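PDB 6TFO: copper-containing nitrite reductase from Hyphomicrobium denitrificans 1NES1, which probably reduces nitrite to nitric oxide at copper centres, taking the electron from a cytochrome c. Local coordinates for residues 191-205 against 252-264. Sequence-based numbering, arbitrary orientation.
Sequences FNGKVPGPFLRVRVG and KALVPGIFVYHCA. With CU (copper (II) ion), chain K; CU (copper (II) ion), chain J.
Ala-253 receives the end of segment 191-205: its carbonyl O accepts a hydrogen bond from the backbone N of Gly-205 at 2.8 Å, and its CB meets Val-202 CG2. The chi1 of Val-204, 63°, leaves CG2 anti to the backbone N, wedged against the carbonyl O atoms of Ala-253 and Leu-254, then against CD of Pro-256 at 4.0 Å. Further along, Ile-258 CD1 touches Phe-199 CZ. Strands 200-203 and 257-262 do not pair directly; strand 277-283 runs between them in one sheet of a cupredoxin domain, and the longer side chains span the gap. Tyr-261 is the main bridge. With CG held between backbone N and carbonyl carbon (chi1 71°), its ring reaches across to Pro-198, whose carbonyl O lies in the ring plane and accepts a very short hydrogen bond from Tyr-261 OH (2.5 Å). Leu-200 CD1 sits over one ring face, 4.2 Å from the centroid, while the Phe-191 ring meets it obliquely, planes at 56°, with Tyr-261 CE2 over one Phe-191 face, 3.7 Å from CD2. A phenylalanine in place of Tyr-261 would probably leave the Pro-198 carbonyl without this donor and the ring less firmly fixed. His-262 turns away to a copper through NE2, together with His-227 of the same chain and His-419 of a neighbouring subunit, while its ND1 donates to Cys-263 O at 2.8 Å. The edge of Phe-191 lies against the backbone N of Cys-263, CZ at 3.6 Å, and Cys-263 SG binds the type 1 copper. Adjacent ligands thus join the two metals through a short covalent path, consistent with electron transfer between them, beside the packed rings of Tyr-261 and Phe-191.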
ATOM      1  N   PHE C 191     -22.529 -34.372 -14.913  1.00 51.48           N
ATOM      2  CA  PHE C 191     -23.148 -35.532 -15.596  1.00 44.56           C
ATOM      3  C   PHE C 191     -24.661 -35.411 -15.351  1.00 45.24           C
ATOM      4  O   PHE C 191     -25.084 -35.441 -14.179  1.00 41.90           O
ATOM      5  CB  PHE C 191     -22.496 -36.813 -15.082  1.00 42.75           C
ATOM      6  CG  PHE C 191     -21.011 -36.943 -15.331  1.00 35.87           C
ATOM      7  CD1 PHE C 191     -20.525 -37.264 -16.580  1.00 39.91           C
ATOM      8  CD2 PHE C 191     -20.108 -36.830 -14.295  1.00 37.44           C
ATOM      9  CE1 PHE C 191     -19.165 -37.449 -16.789  1.00 45.17           C
ATOM     10  CE2 PHE C 191     -18.751 -37.012 -14.491  1.00 40.08           C
ATOM     11  CZ  PHE C 191     -18.276 -37.335 -15.738  1.00 43.07           C
ATOM     12  N   ASN C 192     -25.425 -35.143 -16.417  1.00 43.49           N
ATOM     13  CA  ASN C 192     -26.909 -35.206 -16.437  1.00 47.57           C
ATOM     14  C   ASN C 192     -27.500 -34.108 -15.553  1.00 47.80           C
ATOM     15  O   ASN C 192     -28.590 -34.310 -14.997  1.00 50.11           O
ATOM     16  CB  ASN C 192     -27.376 -36.619 -16.078  1.00 47.79           C
ATOM     17  CG  ASN C 192     -27.045 -37.580 -17.196  1.00 48.36           C
ATOM     18  OD1 ASN C 192     -25.890 -37.938 -17.401  1.00 50.38           O
ATOM     19  ND2 ASN C 192     -28.039 -37.903 -18.002  1.00 58.22           N
ATOM     20  N   GLY C 193     -26.831 -32.958 -15.486  1.00 53.42           N
ATOM     21  CA  GLY C 193     -27.401 -31.708 -14.939  1.00 52.08           C
ATOM     22  C   GLY C 193     -27.548 -31.717 -13.428  1.00 52.47           C
ATOM     23  O   GLY C 193     -28.327 -30.876 -12.937  1.00 52.00           O
ATOM     24  N   LYS C 194     -26.845 -32.607 -12.710  1.00 54.93           N
ATOM     25  CA  LYS C 194     -26.937 -32.707 -11.228  1.00 49.09           C
ATOM     26  C   LYS C 194     -25.587 -33.104 -10.614  1.00 43.06           C
ATOM     27  O   LYS C 194     -24.708 -33.615 -11.331  1.00 35.69           O
ATOM     28  CB  LYS C 194     -28.064 -33.672 -10.855  1.00 53.46           C
ATOM     29  CG  LYS C 194     -29.388 -33.009 -10.523  1.00 55.45           C
ATOM     30  CD  LYS C 194     -30.590 -33.703 -11.125  1.00 62.54           C
ATOM     31  CE  LYS C 194     -31.870 -33.482 -10.334  1.00 69.41           C
ATOM     32  NZ  LYS C 194     -31.918 -32.143  -9.683  1.00 68.53           N
ATOM     33  N   VAL C 195     -25.431 -32.832  -9.317  1.00 38.04           N
ATOM     34  CA  VAL C 195     -24.169 -33.067  -8.556  1.00 40.20           C
ATOM     35  C   VAL C 195     -24.551 -33.763  -7.260  1.00 42.63           C
ATOM     36  O   VAL C 195     -25.328 -33.205  -6.491  1.00 49.03           O
ATOM     37  CB  VAL C 195     -23.403 -31.760  -8.265  1.00 40.71           C
ATOM     38  CG1 VAL C 195     -22.125 -32.003  -7.475  1.00 44.77           C
ATOM     39  CG2 VAL C 195     -23.090 -31.010  -9.539  1.00 39.27           C
ATOM     40  N   PRO C 196     -24.060 -34.997  -6.998  1.00 38.77           N
ATOM     41  CA  PRO C 196     -23.229 -35.743  -7.948  1.00 42.32           C
ATOM     42  C   PRO C 196     -23.994 -36.286  -9.166  1.00 39.91           C
ATOM     43  O   PRO C 196     -25.200 -36.207  -9.193  1.00 38.25           O
ATOM     44  CB  PRO C 196     -22.718 -36.929  -7.116  1.00 44.72           C
ATOM     45  CG  PRO C 196     -23.819 -37.143  -6.091  1.00 44.16           C
ATOM     46  CD  PRO C 196     -24.265 -35.735  -5.746  1.00 42.69           C
ATOM     47  N   GLY C 197     -23.255 -36.828 -10.134  1.00 42.42           N
ATOM     48  CA  GLY C 197     -23.794 -37.491 -11.337  1.00 46.17           C
ATOM     49  C   GLY C 197     -24.654 -38.706 -10.981  1.00 48.94           C
ATOM     50  O   GLY C 197     -24.823 -39.040  -9.807  1.00 43.90           O
ATOM     51  N   PRO C 198     -25.269 -39.377 -11.981  1.00 49.27           N
ATOM     52  CA  PRO C 198     -26.106 -40.545 -11.714  1.00 51.22           C
ATOM     53  C   PRO C 198     -25.338 -41.604 -10.918  1.00 46.95           C
ATOM     54  O   PRO C 198     -24.160 -41.759 -11.172  1.00 52.04           O
ATOM     55  CB  PRO C 198     -26.480 -41.040 -13.118  1.00 51.11           C
ATOM     56  CG  PRO C 198     -26.433 -39.781 -13.955  1.00 53.69           C
ATOM     57  CD  PRO C 198     -25.245 -39.021 -13.407  1.00 49.13           C
ATOM     58  N   PHE C 199     -26.006 -42.250  -9.957  1.00 48.51           N
ATOM     59  CA  PHE C 199     -25.512 -43.462  -9.251  1.00 52.65           C
ATOM     60  C   PHE C 199     -25.583 -44.658 -10.220  1.00 46.43           C
ATOM     61  O   PHE C 199     -26.672 -45.048 -10.627  1.00 44.72           O
ATOM     62  CB  PHE C 199     -26.313 -43.720  -7.970  1.00 57.16           C
ATOM     63  CG  PHE C 199     -25.715 -44.758  -7.053  1.00 57.09           C
ATOM     64  CD1 PHE C 199     -25.862 -46.113  -7.319  1.00 54.65           C
ATOM     65  CD2 PHE C 199     -25.010 -44.373  -5.922  1.00 57.68           C
ATOM     66  CE1 PHE C 199     -25.311 -47.061  -6.470  1.00 56.40           C
ATOM     67  CE2 PHE C 199     -24.461 -45.324  -5.074  1.00 61.41           C
ATOM     68  CZ  PHE C 199     -24.612 -46.664  -5.349  1.00 58.25           C
ATOM     69  N   LEU C 200     -24.431 -45.174 -10.623  1.00 45.51           N
ATOM     70  CA  LEU C 200     -24.325 -46.330 -11.545  1.00 49.67           C
ATOM     71  C   LEU C 200     -24.163 -47.603 -10.706  1.00 54.97           C
ATOM     72  O   LEU C 200     -23.308 -47.634  -9.795  1.00 47.74           O
ATOM     73  CB  LEU C 200     -23.144 -46.110 -12.488  1.00 48.85           C
ATOM     74  CG  LEU C 200     -23.144 -44.774 -13.226  1.00 49.80           C
ATOM     75  CD1 LEU C 200     -21.901 -44.650 -14.102  1.00 51.78           C
ATOM     76  CD2 LEU C 200     -24.410 -44.620 -14.064  1.00 49.25           C
ATOM     77  N   ARG C 201     -25.008 -48.594 -10.975  1.00 58.77           N
ATOM     78  CA  ARG C 201     -25.115 -49.855 -10.191  1.00 51.93           C
ATOM     79  C   ARG C 201     -25.087 -51.017 -11.184  1.00 47.27           C
ATOM     80  O   ARG C 201     -26.008 -51.123 -12.024  1.00 46.11           O
ATOM     81  CB  ARG C 201     -26.396 -49.854  -9.351  1.00 51.65           C
ATOM     82  CG  ARG C 201     -26.352 -50.819  -8.177  1.00 53.19           C
ATOM     83  CD  ARG C 201     -27.433 -50.502  -7.164  1.00 54.27           C
ATOM     84  NE  ARG C 201     -27.271 -51.261  -5.923  1.00 50.56           N
ATOM     85  CZ  ARG C 201     -27.759 -50.898  -4.735  1.00 46.78           C
ATOM     86  NH1 ARG C 201     -28.422 -49.763  -4.583  1.00 43.99           N
ATOM     87  NH2 ARG C 201     -27.552 -51.670  -3.689  1.00 49.64           N
ATOM     88  N   VAL C 202     -24.020 -51.797 -11.140  1.00 42.98           N
ATOM     89  CA  VAL C 202     -23.851 -53.024 -11.955  1.00 46.32           C
ATOM     90  C   VAL C 202     -23.426 -54.174 -11.025  1.00 52.56           C
ATOM     91  O   VAL C 202     -23.243 -53.957  -9.790  1.00 52.49           O
ATOM     92  CB  VAL C 202     -22.841 -52.775 -13.091  1.00 46.51           C
ATOM     93  CG1 VAL C 202     -23.332 -51.668 -14.015  1.00 45.57           C
ATOM     94  CG2 VAL C 202     -21.432 -52.486 -12.568  1.00 47.93           C
ATOM     95  N   ARG C 203     -23.322 -55.374 -11.595  1.00 56.43           N
ATOM     96  CA  ARG C 203     -22.883 -56.605 -10.901  1.00 52.81           C
ATOM     97  C   ARG C 203     -21.466 -56.897 -11.405  1.00 50.24           C
ATOM     98  O   ARG C 203     -21.223 -56.658 -12.600  1.00 50.88           O
ATOM     99  CB  ARG C 203     -23.911 -57.691 -11.220  1.00 59.81           C
ATOM    100  CG  ARG C 203     -23.547 -59.072 -10.705  1.00 70.43           C
ATOM    101  CD  ARG C 203     -24.132 -60.136 -11.621  1.00 82.99           C
ATOM    102  NE  ARG C 203     -24.148 -61.439 -10.970  1.00 81.69           N
ATOM    103  CZ  ARG C 203     -23.097 -62.256 -10.873  1.00 82.98           C
ATOM    104  NH1 ARG C 203     -21.933 -61.953 -11.427  1.00 83.81           N
ATOM    105  NH2 ARG C 203     -23.223 -63.404 -10.237  1.00 96.39           N
ATOM    106  N   VAL C 204     -20.548 -57.356 -10.550  1.00 50.46           N
ATOM    107  CA  VAL C 204     -19.198 -57.794 -11.014  1.00 49.59           C
ATOM    108  C   VAL C 204     -19.404 -58.791 -12.160  1.00 55.83           C
ATOM    109  O   VAL C 204     -20.424 -59.542 -12.136  1.00 57.59           O
ATOM    110  CB  VAL C 204     -18.314 -58.367  -9.891  1.00 51.62           C
ATOM    111  CG1 VAL C 204     -18.889 -59.638  -9.256  1.00 51.86           C
ATOM    112  CG2 VAL C 204     -16.883 -58.582 -10.379  1.00 51.89           C
ATOM    113  N   GLY C 205     -18.499 -58.775 -13.141  1.00 54.08           N
ATOM    114  CA  GLY C 205     -18.601 -59.608 -14.356  1.00 54.91           C
ATOM    115  C   GLY C 205     -19.373 -58.929 -15.473  1.00 54.61           C
ATOM    116  O   GLY C 205     -19.125 -59.291 -16.635  1.00 67.46           O
ATOM    117  N   LYS C 252     -15.259 -54.100 -18.837  1.00 61.40           N
ATOM    118  CA  LYS C 252     -15.742 -55.171 -17.924  1.00 64.70           C
ATOM    119  C   LYS C 252     -15.548 -54.686 -16.488  1.00 58.57           C
ATOM    120  O   LYS C 252     -14.455 -54.218 -16.179  1.00 53.36           O
ATOM    121  CB  LYS C 252     -15.034 -56.510 -18.191  1.00 73.65           C
ATOM    122  CG  LYS C 252     -15.904 -57.600 -18.815  1.00 78.84           C
ATOM    123  CD  LYS C 252     -15.258 -58.336 -19.988  1.00 84.07           C
ATOM    124  CE  LYS C 252     -14.079 -59.211 -19.607  1.00 90.21           C
ATOM    125  NZ  LYS C 252     -14.459 -60.644 -19.482  1.00 96.03           N
ATOM    126  N   ALA C 253     -16.604 -54.761 -15.682  1.00 56.94           N
ATOM    127  CA  ALA C 253     -16.571 -54.522 -14.226  1.00 59.28           C
ATOM    128  C   ALA C 253     -15.909 -55.732 -13.547  1.00 61.62           C
ATOM    129  O   ALA C 253     -16.626 -56.642 -13.133  1.00 67.98           O
ATOM    130  CB  ALA C 253     -17.972 -54.259 -13.716  1.00 55.59           C
ATOM    131  N   LEU C 254     -14.577 -55.733 -13.463  1.00 60.98           N
ATOM    132  CA  LEU C 254     -13.768 -56.882 -12.986  1.00 60.27           C
ATOM    133  C   LEU C 254     -13.773 -56.962 -11.461  1.00 61.83           C
ATOM    134  O   LEU C 254     -13.465 -58.040 -10.950  1.00 68.11           O
ATOM    135  CB  LEU C 254     -12.323 -56.739 -13.469  1.00 63.98           C
ATOM    136  CG  LEU C 254     -12.118 -56.786 -14.979  1.00 65.90           C
ATOM    137  CD1 LEU C 254     -10.649 -56.597 -15.340  1.00 64.67           C
ATOM    138  CD2 LEU C 254     -12.653 -58.089 -15.568  1.00 69.19           C
ATOM    139  N   VAL C 255     -14.024 -55.868 -10.752  1.00 58.05           N
ATOM    140  CA  VAL C 255     -13.770 -55.834  -9.281  1.00 53.02           C
ATOM    141  C   VAL C 255     -14.962 -55.222  -8.573  1.00 54.07           C
ATOM    142  O   VAL C 255     -15.418 -54.156  -8.952  1.00 55.51           O
ATOM    143  CB  VAL C 255     -12.494 -55.058  -8.944  1.00 50.27           C
ATOM    144  CG1 VAL C 255     -12.215 -55.113  -7.452  1.00 49.55           C
ATOM    145  CG2 VAL C 255     -11.308 -55.560  -9.764  1.00 49.21           C
ATOM    146  N   PRO C 256     -15.518 -55.893  -7.543  1.00 54.42           N
ATOM    147  CA  PRO C 256     -16.573 -55.302  -6.736  1.00 50.47           C
ATOM    148  C   PRO C 256     -15.969 -54.215  -5.843  1.00 49.45           C
ATOM    149  O   PRO C 256     -14.811 -54.329  -5.440  1.00 50.48           O
ATOM    150  CB  PRO C 256     -17.114 -56.451  -5.869  1.00 50.32           C
ATOM    151  CG  PRO C 256     -16.417 -57.695  -6.370  1.00 49.74           C
ATOM    152  CD  PRO C 256     -15.158 -57.239  -7.073  1.00 52.10           C
ATOM    153  N   GLY C 257     -16.785 -53.212  -5.546  1.00 51.27           N
ATOM    154  CA  GLY C 257     -16.363 -51.969  -4.884  1.00 54.83           C
ATOM    155  C   GLY C 257     -17.346 -50.838  -5.111  1.00 52.55           C
ATOM    156  O   GLY C 257     -18.240 -50.970  -5.975  1.00 49.57           O
ATOM    157  N   ILE C 258     -17.203 -49.785  -4.310  1.00 53.55           N
ATOM    158  CA  ILE C 258     -17.952 -48.505  -4.441  1.00 50.60           C
ATOM    159  C   ILE C 258     -16.940 -47.472  -4.967  1.00 48.69           C
ATOM    160  O   ILE C 258     -15.990 -47.111  -4.261  1.00 44.05           O
ATOM    161  CB  ILE C 258     -18.674 -48.146  -3.123  1.00 47.46           C
ATOM    162  CG1 ILE C 258     -19.464 -46.844  -3.261  1.00 48.98           C
ATOM    163  CG2 ILE C 258     -17.731 -48.131  -1.923  1.00 44.96           C
ATOM    164  CD1 ILE C 258     -20.554 -46.908  -4.290  1.00 48.32           C
ATOM    165  N   PHE C 259     -17.070 -47.117  -6.239  1.00 46.59           N
ATOM    166  CA  PHE C 259     -16.026 -46.396  -7.008  1.00 51.56           C
ATOM    167  C   PHE C 259     -16.501 -44.970  -7.303  1.00 50.62           C
ATOM    168  O   PHE C 259     -17.654 -44.801  -7.752  1.00 53.62           O
ATOM    169  CB  PHE C 259     -15.712 -47.169  -8.290  1.00 54.58           C
ATOM    170  CG  PHE C 259     -15.115 -48.527  -8.033  1.00 52.82           C
ATOM    171  CD1 PHE C 259     -13.802 -48.652  -7.606  1.00 47.94           C
ATOM    172  CD2 PHE C 259     -15.872 -49.677  -8.195  1.00 53.95           C
ATOM    173  CE1 PHE C 259     -13.250 -49.900  -7.363  1.00 52.58           C
ATOM    174  CE2 PHE C 259     -15.322 -50.925  -7.949  1.00 52.53           C
ATOM    175  CZ  PHE C 259     -14.015 -51.034  -7.525  1.00 53.48           C
ATOM    176  N   VAL C 260     -15.666 -43.960  -7.056  1.00 48.55           N
ATOM    177  CA  VAL C 260     -15.984 -42.605  -7.591  1.00 47.12           C
ATOM    178  C   VAL C 260     -15.601 -42.647  -9.071  1.00 44.56           C
ATOM    179  O   VAL C 260     -14.608 -43.329  -9.411  1.00 42.25           O
ATOM    180  CB  VAL C 260     -15.383 -41.410  -6.819  1.00 53.52           C
ATOM    181  CG1 VAL C 260     -14.648 -41.792  -5.542  1.00 51.09           C
ATOM    182  CG2 VAL C 260     -14.554 -40.493  -7.708  1.00 52.26           C
ATOM    183  N   TYR C 261     -16.468 -42.097  -9.915  1.00 41.08           N
ATOM    184  CA  TYR C 261     -16.136 -41.709 -11.308  1.00 43.98           C
ATOM    185  C   TYR C 261     -16.154 -40.173 -11.364  1.00 47.45           C
ATOM    186  O   TYR C 261     -16.838 -39.523 -10.507  1.00 43.10           O
ATOM    187  CB  TYR C 261     -17.080 -42.374 -12.310  1.00 43.25           C
ATOM    188  CG  TYR C 261     -18.499 -41.856 -12.336  1.00 44.49           C
ATOM    189  CD1 TYR C 261     -19.472 -42.385 -11.503  1.00 40.56           C
ATOM    190  CD2 TYR C 261     -18.881 -40.850 -13.218  1.00 45.47           C
ATOM    191  CE1 TYR C 261     -20.777 -41.922 -11.534  1.00 42.65           C
ATOM    192  CE2 TYR C 261     -20.187 -40.382 -13.261  1.00 42.08           C
ATOM    193  CZ  TYR C 261     -21.144 -40.928 -12.422  1.00 42.98           C
ATOM    194  OH  TYR C 261     -22.443 -40.488 -12.439  1.00 45.69           O
ATOM    195  N   HIS C 262     -15.372 -39.607 -12.284  1.00 45.48           N
ATOM    196  CA  HIS C 262     -15.201 -38.136 -12.467  1.00 45.93           C
ATOM    197  C   HIS C 262     -14.786 -37.863 -13.911  1.00 43.67           C
ATOM    198  O   HIS C 262     -14.217 -38.769 -14.554  1.00 40.82           O
ATOM    199  CB  HIS C 262     -14.209 -37.540 -11.452  1.00 42.17           C
ATOM    200  CG  HIS C 262     -12.837 -38.136 -11.455  1.00 47.34           C
ATOM    201  ND1 HIS C 262     -11.899 -37.854 -12.441  1.00 48.17           N
ATOM    202  CD2 HIS C 262     -12.226 -38.974 -10.579  1.00 52.45           C
ATOM    203  CE1 HIS C 262     -10.780 -38.512 -12.195  1.00 48.76           C
ATOM    204  NE2 HIS C 262     -10.959 -39.221 -11.047  1.00 52.88           N
ATOM    205  N   CYS C 263     -15.035 -36.649 -14.383  1.00 43.08           N
ATOM    206  CA  CYS C 263     -14.442 -36.130 -15.642  1.00 46.90           C
ATOM    207  C   CYS C 263     -12.908 -36.173 -15.531  1.00 43.36           C
ATOM    208  O   CYS C 263     -12.381 -36.003 -14.421  1.00 42.61           O
ATOM    209  CB  CYS C 263     -14.949 -34.723 -15.924  1.00 48.47           C
ATOM    210  SG  CYS C 263     -14.396 -34.078 -17.520  1.00 53.71           S
ATOM    211  N   ALA C 264     -12.217 -36.454 -16.634  1.00 43.93           N
ATOM    212  CA  ALA C 264     -10.740 -36.523 -16.699  1.00 43.30           C
ATOM    213  C   ALA C 264     -10.257 -35.774 -17.942  1.00 45.68           C
ATOM    214  O   ALA C 264      -9.374 -36.301 -18.621  1.00 51.32           O
ATOM    215  CB  ALA C 264     -10.284 -37.950 -16.704  1.00 40.92           C
TER
HETATM  216 CU    CU K 502      -9.634 -40.490 -10.311  0.70 53.22          CU
HETATM  217 CU    CU J 501     -15.533 -32.286 -17.791  1.00 45.57          CU
HETATM  218  O   HOH W   1      -7.908 -40.486 -11.466  1.00 56.67           O